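Local coordinates for DNA topoisomerase 2-associated protein PAT1 (Saccharomyces cerevisiae, PDB 5LMG) that activates mRNA decapping and represses translation, its C-terminal domain binding directly to short motifs of the decapping enzyme Dcp2 and to the exonuclease Xrn1, at residues 61-66 with 109-114; 53-58 with 100-105; 170-175 with 208-213. The protein carries 2 engineered substitutions. All blocks are in the same frame, centred on the assembly; numbering follows the deposited sequence.

How the interactions relate
Interactions 1 and 2 are two zones of one interface: both join helix 48-70 to helix 103-114 and, in interaction 2, the turn leading into it; their centres are 13 Å apart. They touch directly, Met109 CE lying 3.6 Å from Leu100 CD1 and Ile112 CD1 3.9 Å from Val58 CG1. Interaction 3, between helices 151-174 and 201-216, is centred about 23 Å from interaction 1 and 26 Å from interaction 2. Helix 151-174, on which Met109 and Phe113 rest at Ile167, links interactions 1 and 3, whose nearest atoms are about 5 Å apart without touching. A magnesium ion about 13 Å from the Ile112 side chain is too far to take part in interaction 1.

Interaction 1 of 3, residues 61-66 with 109-114; sequences EILDLE and MPRIFN. With EDO (1,2-ethanediol), chain G.
Glu66 and Arg111 form a side-on, two-pronged salt bridge between the helices. Arg111 NE donates to Glu66 OE2 over 2.9 Å, nearly straight at 170°, and Arg111 NH2 donates to Glu66 OE1, also over 2.9 Å and more bent. Both carboxylate oxygens are met on their syn side, and the two flat groups are only 18° from coplanar, so the paired bonds restrain the guanidinium from turning. The bend of Arg111 at chi3 turns this edge to the glutamate, whose chain runs extended beyond CG. One water gives a proton to Glu66 OE2 at 2.9 Å and accepts one from Asn114 ND2 at 2.8 Å, tying the same carboxylate to the last residue of 109-114.

The segments belong to a mostly helical domain, their axes passing 10.4 Å apart at 51°; the PAT1 family sequence, which includes 109-114, falls in the TPR clan, consistent with this helix packing.

Apolar packing lies beside the ion pair. Ile62 CD1 touches the backbone at Ile112 CA, 3.7 Å away, and meets Ile112 CG1, the two side chains roughly perpendicular. Ile62 CG2 rests obliquely against Arg111 NH2. Leu63 CD2 abuts the guanidinium edge near its plane, 3.5 Å from Arg111 NH2. Met80 of helix 78-82 packs on Ile62, while Leu84 covers Ile112. A 1,2-ethanediol, probably from the crystallisation liquor, lies by Glu61 and Asp64, bonded weakly to Glu61 and apart from the salt bridge.

Interaction 2 of 3, residues 53-58 with 100-105; sequences ELIETV and LSFDKG
Ile55 meets the turn entering helix 103-114 with two different branches. Its CD1 lies 3.7 Å from Phe102 CD2, one side chain lying across the other. Its CG2, placed anti to the backbone N, packs against the aliphatic chain of Lys104, 3.8 Å from Lys104 CB, and also touches Gly105 N. The backbones are nearest here, with 6.1 Å between Ile55 CA and Gly105 CA.

Beyond this apolar layer, Lys104 stretches out fully from CG and ends in a salt bridge. Lys104 NZ bonds to Glu56 OE1 at 2.9 Å, using the syn lone pair, with a weak second bond to Glu56 OE2. Glu56 leaves its helix pointing away from the partner segment, and the bend at chi2 (-41°) brings the carboxylate back to the lysine. Tyr59 adds a second layer around Lys104, through a cation-pi contact and a hydrogen bond from its OH to Lys104 O.

With Phe102 at the N-cap position, the N-terminus of helix 103-114 packs against the side of helix 48-70, an apolar contact edged by a salt bridge. Phe102 also meets Lys48, Ile51 and Leu52 of helix 48-70. Met99 of helix 95-99 closes over Ile55, and helix 151-174 meets Leu100 and Asp103.

Interaction 3 of 3, residues 170-175 with 208-213; sequences SFLSNN and TILISR
Helical residues 170-174 and helix segment 208-213 run almost parallel, their axes 13° apart and 10.8 Å from each other, with Leu172 and Arg213 nearest at 7.2 Å between CA atoms. Leu172 CD1 touches two residues of the partner helix, 3.8 Å from Leu210 CD2 and 4.0 Å from Ile209 CG2. The leucine stands nearly square to Ile209 and more obliquely to Leu210. Leu210 starts out pointing away from segment 170-175, but its CD2 branch swings back to the leucine.

Arg213 folds against the last turn of helix 151-174. With CG anti to the backbone N (chi1 -171°) and further bends at chi2 and chi3, the chain curls so that Arg213 CD sits 3.5 Å from Leu172 O and Arg213 CG packs on Leu172 CB. The guanidinium then lays one face on the backbone of Ser173, whose CA stands 3.6 Å above the plane, over its centre. Arg213 NH2 is 3.7 Å from Ser173 CB, so this meeting is by van der Waals contact. Leu172 O itself is hydrogen-bonded to Ser176 OG.

Where helix 151-174 ends, Asn174 ND2 turns back to Ser170 O at 2.8 Å, with an N-H...O angle of 139°. Leu184 of helix 178-191 packs on both Leu172 and Leu210, and Ile181 on Arg213. Two nearly parallel helices thus lie side by side with a third, helix 178-191, packed against both, consistent with the layered helix packing of alpha-solenoids and with the family's place in the TPR clan.

Interaction 1 of 3, residues 61-66 with 109-114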
ATOM      1  N   GLU A  61     -25.002  17.393   3.629  1.00 43.51           N
ATOM      2  CA  GLU A  61     -24.282  18.149   4.654  1.00 43.61           C
ATOM      3  C   GLU A  61     -23.018  18.819   4.108  1.00 47.30           C
ATOM      4  O   GLU A  61     -22.735  19.957   4.486  1.00 46.63           O
ATOM      5  CB  GLU A  61     -23.981  17.295   5.897  1.00 45.14           C
ATOM      6  CG  GLU A  61     -25.204  16.695   6.587  1.00 53.15           C
ATOM      7  CD  GLU A  61     -26.249  17.616   7.194  1.00 72.25           C
ATOM      8  OE1 GLU A  61     -26.081  18.857   7.156  1.00 62.52           O
ATOM      9  OE2 GLU A  61     -27.252  17.078   7.717  1.00 69.47           O
ATOM     10  N   ILE A  62     -22.288  18.141   3.192  1.00 44.05           N
ATOM     11  CA  ILE A  62     -21.080  18.699   2.570  1.00 42.71           C
ATOM     12  C   ILE A  62     -21.473  19.857   1.654  1.00 45.39           C
ATOM     13  O   ILE A  62     -20.861  20.922   1.734  1.00 44.36           O
ATOM     14  CB  ILE A  62     -20.195  17.616   1.873  1.00 45.31           C
ATOM     15  CG1 ILE A  62     -19.480  16.681   2.898  1.00 45.33           C
ATOM     16  CG2 ILE A  62     -19.193  18.219   0.852  1.00 45.45           C
ATOM     17  CD1 ILE A  62     -18.395  17.331   3.836  1.00 47.12           C
ATOM     18  N   LEU A  63     -22.508  19.659   0.813  1.00 43.03           N
ATOM     19  CA  LEU A  63     -23.013  20.684  -0.099  1.00 43.48           C
ATOM     20  C   LEU A  63     -23.418  21.955   0.652  1.00 48.34           C
ATOM     21  O   LEU A  63     -23.099  23.046   0.186  1.00 48.15           O
ATOM     22  CB  LEU A  63     -24.148  20.154  -0.999  1.00 43.58           C
ATOM     23  CG  LEU A  63     -23.761  19.099  -2.073  1.00 47.21           C
ATOM     24  CD1 LEU A  63     -24.964  18.697  -2.887  1.00 48.15           C
ATOM     25  CD2 LEU A  63     -22.631  19.578  -2.992  1.00 46.62           C
ATOM     26  N   ASP A  64     -24.035  21.811   1.847  1.00 45.98           N
ATOM     27  CA  ASP A  64     -24.414  22.937   2.717  1.00 46.57           C
ATOM     28  C   ASP A  64     -23.174  23.648   3.252  1.00 47.16           C
ATOM     29  O   ASP A  64     -23.112  24.873   3.190  1.00 45.69           O
ATOM     30  CB  ASP A  64     -25.297  22.467   3.896  1.00 50.30           C
ATOM     31  CG  ASP A  64     -26.764  22.230   3.570  1.00 67.87           C
ATOM     32  OD1 ASP A  64     -27.213  22.659   2.479  1.00 69.14           O
ATOM     33  OD2 ASP A  64     -27.470  21.628   4.415  1.00 76.50           O
ATOM     34  N   LEU A  65     -22.180  22.881   3.753  1.00 43.93           N
ATOM     35  CA  LEU A  65     -20.934  23.447   4.289  1.00 43.58           C
ATOM     36  C   LEU A  65     -20.171  24.196   3.204  1.00 46.84           C
ATOM     37  O   LEU A  65     -19.705  25.311   3.447  1.00 46.71           O
ATOM     38  CB  LEU A  65     -20.029  22.364   4.912  1.00 42.86           C
ATOM     39  CG  LEU A  65     -20.454  21.774   6.257  1.00 48.22           C
ATOM     40  CD1 LEU A  65     -19.660  20.500   6.566  1.00 48.12           C
ATOM     41  CD2 LEU A  65     -20.341  22.793   7.388  1.00 49.85           C
ATOM     42  N   GLU A  66     -20.089  23.601   1.998  1.00 42.97           N
ATOM     43  CA  GLU A  66     -19.389  24.165   0.844  1.00 41.62           C
ATOM     44  C   GLU A  66     -20.059  25.439   0.364  1.00 47.39           C
ATOM     45  O   GLU A  66     -19.349  26.400   0.067  1.00 47.62           O
ATOM     46  CB  GLU A  66     -19.265  23.139  -0.282  1.00 42.09           C
ATOM     47  CG  GLU A  66     -18.228  22.065  -0.002  1.00 50.88           C
ATOM     48  CD  GLU A  66     -18.071  20.999  -1.070  1.00 66.57           C
ATOM     49  OE1 GLU A  66     -19.020  20.793  -1.865  1.00 61.89           O
ATOM     50  OE2 GLU A  66     -17.031  20.301  -1.052  1.00 58.89           O
ATOM     51  N   MET A 109     -14.607  11.866   0.534  1.00 45.88           N
ATOM     52  CA  MET A 109     -13.597  11.875   1.600  1.00 45.87           C
ATOM     53  C   MET A 109     -12.667  13.111   1.612  1.00 47.32           C
ATOM     54  O   MET A 109     -12.535  13.678   2.696  1.00 46.90           O
ATOM     55  CB  MET A 109     -12.783  10.578   1.613  1.00 49.14           C
ATOM     56  CG  MET A 109     -12.484  10.075   3.015  1.00 54.91           C
ATOM     57  SD  MET A 109     -13.914  10.004   4.128  1.00 61.01           S
ATOM     58  CE  MET A 109     -14.884   8.811   3.343  1.00 58.14           C
ATOM     59  N   PRO A 110     -12.056  13.600   0.490  1.00 43.66           N
ATOM     60  CA  PRO A 110     -11.216  14.815   0.599  1.00 43.42           C
ATOM     61  C   PRO A 110     -12.000  16.057   1.041  1.00 46.13           C
ATOM     62  O   PRO A 110     -11.484  16.856   1.827  1.00 43.94           O
ATOM     63  CB  PRO A 110     -10.601  14.975  -0.801  1.00 45.02           C
ATOM     64  CG  PRO A 110     -10.814  13.667  -1.488  1.00 48.89           C
ATOM     65  CD  PRO A 110     -12.062  13.084  -0.899  1.00 44.71           C
ATOM     66  N   ARG A 111     -13.260  16.177   0.586  1.00 42.41           N
ATOM     67  CA  ARG A 111     -14.168  17.273   0.920  1.00 41.85           C
ATOM     68  C   ARG A 111     -14.588  17.226   2.386  1.00 44.17           C
ATOM     69  O   ARG A 111     -14.663  18.277   3.029  1.00 43.20           O
ATOM     70  CB  ARG A 111     -15.373  17.280  -0.017  1.00 40.00           C
ATOM     71  CG  ARG A 111     -14.983  17.612  -1.454  1.00 46.38           C
ATOM     72  CD  ARG A 111     -15.988  17.054  -2.439  1.00 48.08           C
ATOM     73  NE  ARG A 111     -17.260  17.780  -2.388  1.00 48.27           N
ATOM     74  CZ  ARG A 111     -18.378  17.369  -2.971  1.00 60.59           C
ATOM     75  NH1 ARG A 111     -18.399  16.234  -3.657  1.00 45.58           N
ATOM     76  NH2 ARG A 111     -19.487  18.087  -2.870  1.00 47.99           N
ATOM     77  N   ILE A 112     -14.811  16.004   2.927  1.00 41.17           N
ATOM     78  CA  ILE A 112     -15.107  15.769   4.345  1.00 41.37           C
ATOM     79  C   ILE A 112     -13.948  16.333   5.202  1.00 45.04           C
ATOM     80  O   ILE A 112     -14.189  17.074   6.166  1.00 43.59           O
ATOM     81  CB  ILE A 112     -15.355  14.250   4.625  1.00 44.08           C
ATOM     82  CG1 ILE A 112     -16.726  13.791   4.073  1.00 44.61           C
ATOM     83  CG2 ILE A 112     -15.221  13.925   6.134  1.00 46.33           C
ATOM     84  CD1 ILE A 112     -16.984  12.277   4.174  1.00 51.91           C
ATOM     85  N   PHE A 113     -12.689  15.997   4.809  1.00 41.83           N
ATOM     86  CA  PHE A 113     -11.464  16.404   5.500  1.00 42.13           C
ATOM     87  C   PHE A 113     -11.248  17.910   5.524  1.00 47.68           C
ATOM     88  O   PHE A 113     -10.634  18.404   6.470  1.00 49.07           O
ATOM     89  CB  PHE A 113     -10.241  15.658   4.944  1.00 43.04           C
ATOM     90  CG  PHE A 113      -9.981  14.367   5.692  1.00 44.23           C
ATOM     91  CD1 PHE A 113     -10.944  13.360   5.738  1.00 46.49           C
ATOM     92  CD2 PHE A 113      -8.787  14.169   6.377  1.00 45.23           C
ATOM     93  CE1 PHE A 113     -10.717  12.187   6.457  1.00 47.56           C
ATOM     94  CE2 PHE A 113      -8.557  12.987   7.085  1.00 47.71           C
ATOM     95  CZ  PHE A 113      -9.524  12.008   7.127  1.00 46.26           C
ATOM     96  N   ASN A 114     -11.819  18.655   4.556  1.00 44.23           N
ATOM     97  CA  ASN A 114     -11.739  20.116   4.560  1.00 43.86           C
ATOM     98  C   ASN A 114     -12.482  20.745   5.755  1.00 47.84           C
ATOM     99  O   ASN A 114     -12.126  21.849   6.161  1.00 48.01           O
ATOM    100  CB  ASN A 114     -12.293  20.698   3.250  1.00 42.88           C
ATOM    101  CG  ASN A 114     -11.421  20.481   2.041  1.00 59.91           C
ATOM    102  OD1 ASN A 114     -10.209  20.239   2.134  1.00 55.02           O
ATOM    103  ND2 ASN A 114     -12.024  20.593   0.866  1.00 51.13           N
TER
HETATM  104  C1  EDO G 803     -29.227  21.416   7.905  1.00 86.71           C
HETATM  105  O1  EDO G 803     -30.103  21.694   6.824  1.00 86.04           O
HETATM  106  C2  EDO G 803     -29.362  19.928   8.323  1.00 87.24           C
HETATM  107  O2  EDO G 803     -28.495  19.660   9.418  1.00 87.68           O
HETATM  108  O   HOH W   1     -14.607  21.312   0.068  1.00 58.08           O

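Interaction 2 of 3, residues 53-58 with 100-105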
ATOM      1  N   GLU A  53     -28.451   5.616   1.971  1.00 57.88           N
ATOM      2  CA  GLU A  53     -29.168   6.746   2.563  1.00 58.15           C
ATOM      3  C   GLU A  53     -28.187   7.611   3.357  1.00 60.46           C
ATOM      4  O   GLU A  53     -28.260   8.839   3.270  1.00 60.65           O
ATOM      5  CB  GLU A  53     -30.318   6.260   3.464  1.00 60.79           C
ATOM      6  CG  GLU A  53     -31.242   7.368   3.943  1.00 76.09           C
ATOM      7  CD  GLU A  53     -32.139   7.022   5.120  1.00106.02           C
ATOM      8  OE1 GLU A  53     -31.612   6.588   6.172  1.00104.14           O
ATOM      9  OE2 GLU A  53     -33.368   7.240   5.007  1.00102.00           O
ATOM     10  N   LEU A  54     -27.264   6.974   4.117  1.00 55.80           N
ATOM     11  CA  LEU A  54     -26.248   7.683   4.901  1.00 54.59           C
ATOM     12  C   LEU A  54     -25.329   8.506   4.006  1.00 54.32           C
ATOM     13  O   LEU A  54     -25.019   9.639   4.359  1.00 53.51           O
ATOM     14  CB  LEU A  54     -25.423   6.735   5.790  1.00 54.97           C
ATOM     15  CG  LEU A  54     -26.121   6.078   6.994  1.00 61.56           C
ATOM     16  CD1 LEU A  54     -25.092   5.413   7.902  1.00 61.89           C
ATOM     17  CD2 LEU A  54     -26.965   7.085   7.808  1.00 64.52           C
ATOM     18  N   ILE A  55     -24.917   7.941   2.846  1.00 49.12           N
ATOM     19  CA  ILE A  55     -24.061   8.602   1.856  1.00 47.70           C
ATOM     20  C   ILE A  55     -24.764   9.868   1.330  1.00 49.63           C
ATOM     21  O   ILE A  55     -24.137  10.927   1.307  1.00 47.43           O
ATOM     22  CB  ILE A  55     -23.586   7.627   0.722  1.00 50.06           C
ATOM     23  CG1 ILE A  55     -22.675   6.517   1.299  1.00 50.33           C
ATOM     24  CG2 ILE A  55     -22.843   8.387  -0.403  1.00 49.70           C
ATOM     25  CD1 ILE A  55     -22.446   5.294   0.402  1.00 53.18           C
ATOM     26  N   GLU A  56     -26.071   9.760   0.974  1.00 47.51           N
ATOM     27  CA  GLU A  56     -26.896  10.881   0.472  1.00 48.24           C
ATOM     28  C   GLU A  56     -26.964  12.013   1.495  1.00 52.10           C
ATOM     29  O   GLU A  56     -26.809  13.175   1.119  1.00 51.98           O
ATOM     30  CB  GLU A  56     -28.320  10.432   0.069  1.00 50.31           C
ATOM     31  CG  GLU A  56     -28.400   9.457  -1.104  1.00 61.11           C
ATOM     32  CD  GLU A  56     -27.475   9.711  -2.281  1.00 87.27           C
ATOM     33  OE1 GLU A  56     -27.549  10.810  -2.878  1.00 78.17           O
ATOM     34  OE2 GLU A  56     -26.671   8.805  -2.602  1.00 86.40           O
ATOM     35  N   THR A  57     -27.149  11.663   2.786  1.00 48.61           N
ATOM     36  CA  THR A  57     -27.158  12.590   3.922  1.00 48.50           C
ATOM     37  C   THR A  57     -25.782  13.292   4.021  1.00 51.44           C
ATOM     38  O   THR A  57     -25.743  14.518   4.124  1.00 51.67           O
ATOM     39  CB  THR A  57     -27.558  11.844   5.211  1.00 54.45           C
ATOM     40  OG1 THR A  57     -28.873  11.320   5.049  1.00 58.04           O
ATOM     41  CG2 THR A  57     -27.519  12.732   6.449  1.00 53.01           C
ATOM     42  N   VAL A  58     -24.672  12.521   3.938  1.00 45.78           N
ATOM     43  CA  VAL A  58     -23.300  13.058   3.975  1.00 45.28           C
ATOM     44  C   VAL A  58     -23.088  14.102   2.863  1.00 47.00           C
ATOM     45  O   VAL A  58     -22.579  15.194   3.148  1.00 46.29           O
ATOM     46  CB  VAL A  58     -22.203  11.955   3.982  1.00 49.23           C
ATOM     47  CG1 VAL A  58     -20.812  12.550   3.753  1.00 48.58           C
ATOM     48  CG2 VAL A  58     -22.231  11.159   5.290  1.00 49.68           C
ATOM     49  N   LEU A 100     -17.497   3.233   2.765  1.00 46.99           N
ATOM     50  CA  LEU A 100     -16.253   3.127   2.011  1.00 47.08           C
ATOM     51  C   LEU A 100     -16.282   1.992   0.964  1.00 49.15           C
ATOM     52  O   LEU A 100     -15.365   1.899   0.157  1.00 48.42           O
ATOM     53  CB  LEU A 100     -15.065   2.976   2.982  1.00 47.71           C
ATOM     54  CG  LEU A 100     -14.253   4.236   3.329  1.00 53.20           C
ATOM     55  CD1 LEU A 100     -15.092   5.272   4.030  1.00 54.19           C
ATOM     56  CD2 LEU A 100     -13.091   3.889   4.244  1.00 54.89           C
ATOM     57  N   SER A 101     -17.332   1.135   0.980  1.00 46.40           N
ATOM     58  CA  SER A 101     -17.557   0.066  -0.011  1.00 46.24           C
ATOM     59  C   SER A 101     -18.088   0.666  -1.310  1.00 49.30           C
ATOM     60  O   SER A 101     -18.060  -0.010  -2.329  1.00 47.90           O
ATOM     61  CB  SER A 101     -18.592  -0.940   0.484  1.00 49.79           C
ATOM     62  OG  SER A 101     -18.104  -1.748   1.536  1.00 59.42           O
ATOM     63  N   PHE A 102     -18.618   1.906  -1.267  1.00 46.84           N
ATOM     64  CA  PHE A 102     -19.204   2.587  -2.424  1.00 47.06           C
ATOM     65  C   PHE A 102     -18.309   3.712  -2.935  1.00 49.80           C
ATOM     66  O   PHE A 102     -17.724   4.439  -2.124  1.00 48.31           O
ATOM     67  CB  PHE A 102     -20.599   3.127  -2.073  1.00 49.74           C
ATOM     68  CG  PHE A 102     -21.594   2.053  -1.695  1.00 52.75           C
ATOM     69  CD1 PHE A 102     -22.332   1.389  -2.670  1.00 56.56           C
ATOM     70  CD2 PHE A 102     -21.780   1.689  -0.363  1.00 55.88           C
ATOM     71  CE1 PHE A 102     -23.236   0.380  -2.322  1.00 57.99           C
ATOM     72  CE2 PHE A 102     -22.680   0.674  -0.016  1.00 59.28           C
ATOM     73  CZ  PHE A 102     -23.404   0.030  -0.997  1.00 57.56           C
ATOM     74  N   ASP A 103     -18.206   3.862  -4.276  1.00 46.40           N
ATOM     75  CA  ASP A 103     -17.391   4.918  -4.911  1.00 45.77           C
ATOM     76  C   ASP A 103     -17.784   6.307  -4.436  1.00 47.98           C
ATOM     77  O   ASP A 103     -16.905   7.141  -4.207  1.00 46.12           O
ATOM     78  CB  ASP A 103     -17.467   4.860  -6.440  1.00 48.31           C
ATOM     79  CG  ASP A 103     -17.104   3.517  -7.008  1.00 65.62           C
ATOM     80  OD1 ASP A 103     -15.968   3.047  -6.749  1.00 65.49           O
ATOM     81  OD2 ASP A 103     -17.958   2.921  -7.689  1.00 76.68           O
ATOM     82  N   LYS A 104     -19.108   6.545  -4.280  1.00 44.26           N
ATOM     83  CA  LYS A 104     -19.668   7.802  -3.780  1.00 44.21           C
ATOM     84  C   LYS A 104     -19.125   8.143  -2.369  1.00 46.11           C
ATOM     85  O   LYS A 104     -18.720   9.281  -2.140  1.00 44.84           O
ATOM     86  CB  LYS A 104     -21.201   7.775  -3.830  1.00 46.50           C
ATOM     87  CG  LYS A 104     -21.777   9.096  -4.288  1.00 58.13           C
ATOM     88  CD  LYS A 104     -23.289   9.076  -4.361  1.00 59.99           C
ATOM     89  CE  LYS A 104     -23.833  10.479  -4.418  1.00 62.44           C
ATOM     90  NZ  LYS A 104     -25.304  10.484  -4.617  1.00 69.60           N
ATOM     91  N   GLY A 105     -19.050   7.145  -1.483  1.00 42.82           N
ATOM     92  CA  GLY A 105     -18.472   7.293  -0.146  1.00 43.30           C
ATOM     93  C   GLY A 105     -17.003   7.684  -0.215  1.00 46.76           C
ATOM     94  O   GLY A 105     -16.589   8.663   0.405  1.00 47.80           O
TER

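Interaction 3 of 3, residues 170-175 with 208-213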
ATOM      1  N   SER A 170      -0.903  12.779   3.507  1.00 50.14           N
ATOM      2  CA  SER A 170      -0.916  14.223   3.784  1.00 50.90           C
ATOM      3  C   SER A 170      -1.170  14.547   5.263  1.00 53.88           C
ATOM      4  O   SER A 170      -0.427  15.342   5.841  1.00 53.50           O
ATOM      5  CB  SER A 170      -1.911  14.947   2.877  1.00 55.96           C
ATOM      6  OG  SER A 170      -3.235  14.904   3.391  1.00 71.01           O
ATOM      7  N   PHE A 171      -2.186  13.905   5.877  1.00 49.99           N
ATOM      8  CA  PHE A 171      -2.510  14.087   7.285  1.00 50.44           C
ATOM      9  C   PHE A 171      -1.370  13.653   8.237  1.00 53.26           C
ATOM     10  O   PHE A 171      -1.081  14.379   9.184  1.00 52.99           O
ATOM     11  CB  PHE A 171      -3.841  13.394   7.654  1.00 52.68           C
ATOM     12  CG  PHE A 171      -4.135  13.366   9.140  1.00 55.00           C
ATOM     13  CD1 PHE A 171      -4.575  14.506   9.801  1.00 58.62           C
ATOM     14  CD2 PHE A 171      -3.958  12.202   9.878  1.00 57.97           C
ATOM     15  CE1 PHE A 171      -4.830  14.482  11.179  1.00 60.49           C
ATOM     16  CE2 PHE A 171      -4.210  12.180  11.257  1.00 61.62           C
ATOM     17  CZ  PHE A 171      -4.646  13.320  11.896  1.00 59.83           C
ATOM     18  N   LEU A 172      -0.750  12.477   8.004  1.00 49.12           N
ATOM     19  CA  LEU A 172       0.331  11.970   8.859  1.00 49.66           C
ATOM     20  C   LEU A 172       1.634  12.769   8.715  1.00 55.35           C
ATOM     21  O   LEU A 172       2.392  12.903   9.677  1.00 54.06           O
ATOM     22  CB  LEU A 172       0.582  10.464   8.633  1.00 49.31           C
ATOM     23  CG  LEU A 172      -0.538   9.501   9.067  1.00 53.60           C
ATOM     24  CD1 LEU A 172      -0.197   8.086   8.709  1.00 53.08           C
ATOM     25  CD2 LEU A 172      -0.815   9.592  10.563  1.00 57.81           C
ATOM     26  N   SER A 173       1.877  13.305   7.508  1.00 54.10           N
ATOM     27  CA  SER A 173       3.048  14.102   7.162  1.00 55.09           C
ATOM     28  C   SER A 173       3.019  15.462   7.857  1.00 60.31           C
ATOM     29  O   SER A 173       4.081  16.026   8.104  1.00 59.50           O
ATOM     30  CB  SER A 173       3.104  14.308   5.651  1.00 60.08           C
ATOM     31  OG  SER A 173       4.141  15.193   5.259  1.00 72.95           O
ATOM     32  N   ASN A 174       1.807  15.979   8.156  1.00 58.55           N
ATOM     33  CA  ASN A 174       1.562  17.294   8.736  1.00 59.94           C
ATOM     34  C   ASN A 174       1.050  17.329  10.186  1.00 68.02           C
ATOM     35  O   ASN A 174       1.601  18.074  10.990  1.00 67.96           O
ATOM     36  CB  ASN A 174       0.580  18.072   7.842  1.00 60.10           C
ATOM     37  CG  ASN A 174       1.146  18.486   6.508  1.00 75.50           C
ATOM     38  OD1 ASN A 174       2.065  19.308   6.424  1.00 70.50           O
ATOM     39  ND2 ASN A 174       0.573  17.962   5.431  1.00 61.35           N
ATOM     40  N   ASN A 175      -0.037  16.587  10.495  1.00 67.92           N
ATOM     41  CA  ASN A 175      -0.733  16.634  11.789  1.00 69.41           C
ATOM     42  C   ASN A 175      -0.608  15.382  12.697  1.00 74.41           C
ATOM     43  O   ASN A 175      -1.579  15.030  13.378  1.00 75.04           O
ATOM     44  CB  ASN A 175      -2.223  16.957  11.562  1.00 73.38           C
ATOM     45  CG  ASN A 175      -2.496  18.276  10.883  1.00100.85           C
ATOM     46  OD1 ASN A 175      -2.664  19.311  11.536  1.00 96.75           O
ATOM     47  ND2 ASN A 175      -2.595  18.256   9.558  1.00 92.33           N
ATOM     48  N   THR A 208       3.230   0.328   4.675  1.00 40.92           N
ATOM     49  CA  THR A 208       4.408   1.076   4.200  1.00 41.07           C
ATOM     50  C   THR A 208       4.357   2.547   4.638  1.00 45.28           C
ATOM     51  O   THR A 208       5.377   3.068   5.100  1.00 43.94           O
ATOM     52  CB  THR A 208       4.586   0.939   2.690  1.00 46.14           C
ATOM     53  OG1 THR A 208       4.522  -0.434   2.347  1.00 44.79           O
ATOM     54  CG2 THR A 208       5.908   1.557   2.180  1.00 45.67           C
ATOM     55  N   ILE A 209       3.174   3.197   4.491  1.00 41.56           N
ATOM     56  CA  ILE A 209       2.934   4.582   4.913  1.00 41.22           C
ATOM     57  C   ILE A 209       3.222   4.735   6.428  1.00 43.35           C
ATOM     58  O   ILE A 209       3.969   5.627   6.792  1.00 41.86           O
ATOM     59  CB  ILE A 209       1.494   5.048   4.552  1.00 44.03           C
ATOM     60  CG1 ILE A 209       1.349   5.291   3.037  1.00 43.44           C
ATOM     61  CG2 ILE A 209       1.089   6.300   5.361  1.00 44.29           C
ATOM     62  CD1 ILE A 209      -0.047   5.120   2.542  1.00 51.90           C
ATOM     63  N   LEU A 210       2.633   3.862   7.291  1.00 41.98           N
ATOM     64  CA  LEU A 210       2.850   3.899   8.744  1.00 42.92           C
ATOM     65  C   LEU A 210       4.315   3.691   9.117  1.00 45.75           C
ATOM     66  O   LEU A 210       4.826   4.466   9.917  1.00 44.41           O
ATOM     67  CB  LEU A 210       1.956   2.900   9.526  1.00 43.35           C
ATOM     68  CG  LEU A 210       0.433   3.084   9.487  1.00 48.65           C
ATOM     69  CD1 LEU A 210      -0.240   2.031  10.353  1.00 49.69           C
ATOM     70  CD2 LEU A 210       0.009   4.479   9.977  1.00 51.18           C
ATOM     71  N   ILE A 211       4.991   2.668   8.529  1.00 43.24           N
ATOM     72  CA  ILE A 211       6.416   2.361   8.797  1.00 43.90           C
ATOM     73  C   ILE A 211       7.310   3.540   8.395  1.00 45.97           C
ATOM     74  O   ILE A 211       8.173   3.935   9.188  1.00 44.84           O
ATOM     75  CB  ILE A 211       6.905   1.046   8.120  1.00 47.55           C
ATOM     76  CG1 ILE A 211       6.205  -0.205   8.673  1.00 47.96           C
ATOM     77  CG2 ILE A 211       8.442   0.901   8.197  1.00 49.74           C
ATOM     78  CD1 ILE A 211       6.492  -1.479   7.763  1.00 53.22           C
ATOM     79  N   SER A 212       7.122   4.064   7.149  1.00 41.90           N
ATOM     80  CA  SER A 212       7.880   5.201   6.606  1.00 42.20           C
ATOM     81  C   SER A 212       7.723   6.469   7.462  1.00 47.30           C
ATOM     82  O   SER A 212       8.718   7.148   7.719  1.00 47.07           O
ATOM     83  CB  SER A 212       7.498   5.474   5.159  1.00 44.81           C
ATOM     84  OG  SER A 212       7.775   4.328   4.373  1.00 52.04           O
ATOM     85  N   ARG A 213       6.494   6.748   7.942  1.00 44.94           N
ATOM     86  CA  ARG A 213       6.214   7.898   8.807  1.00 46.15           C
ATOM     87  C   ARG A 213       6.871   7.751  10.189  1.00 48.82           C
ATOM     88  O   ARG A 213       7.520   8.691  10.646  1.00 48.46           O
ATOM     89  CB  ARG A 213       4.700   8.181   8.906  1.00 48.01           C
ATOM     90  CG  ARG A 213       4.309   9.499   9.626  1.00 65.96           C
ATOM     91  CD  ARG A 213       5.067  10.772   9.213  1.00 75.60           C
ATOM     92  NE  ARG A 213       5.143  10.957   7.761  1.00 85.18           N
ATOM     93  CZ  ARG A 213       5.933  11.840   7.156  1.00 97.02           C
ATOM     94  NH1 ARG A 213       6.720  12.637   7.871  1.00 88.18           N
ATOM     95  NH2 ARG A 213       5.945  11.932   5.833  1.00 76.39           N
TER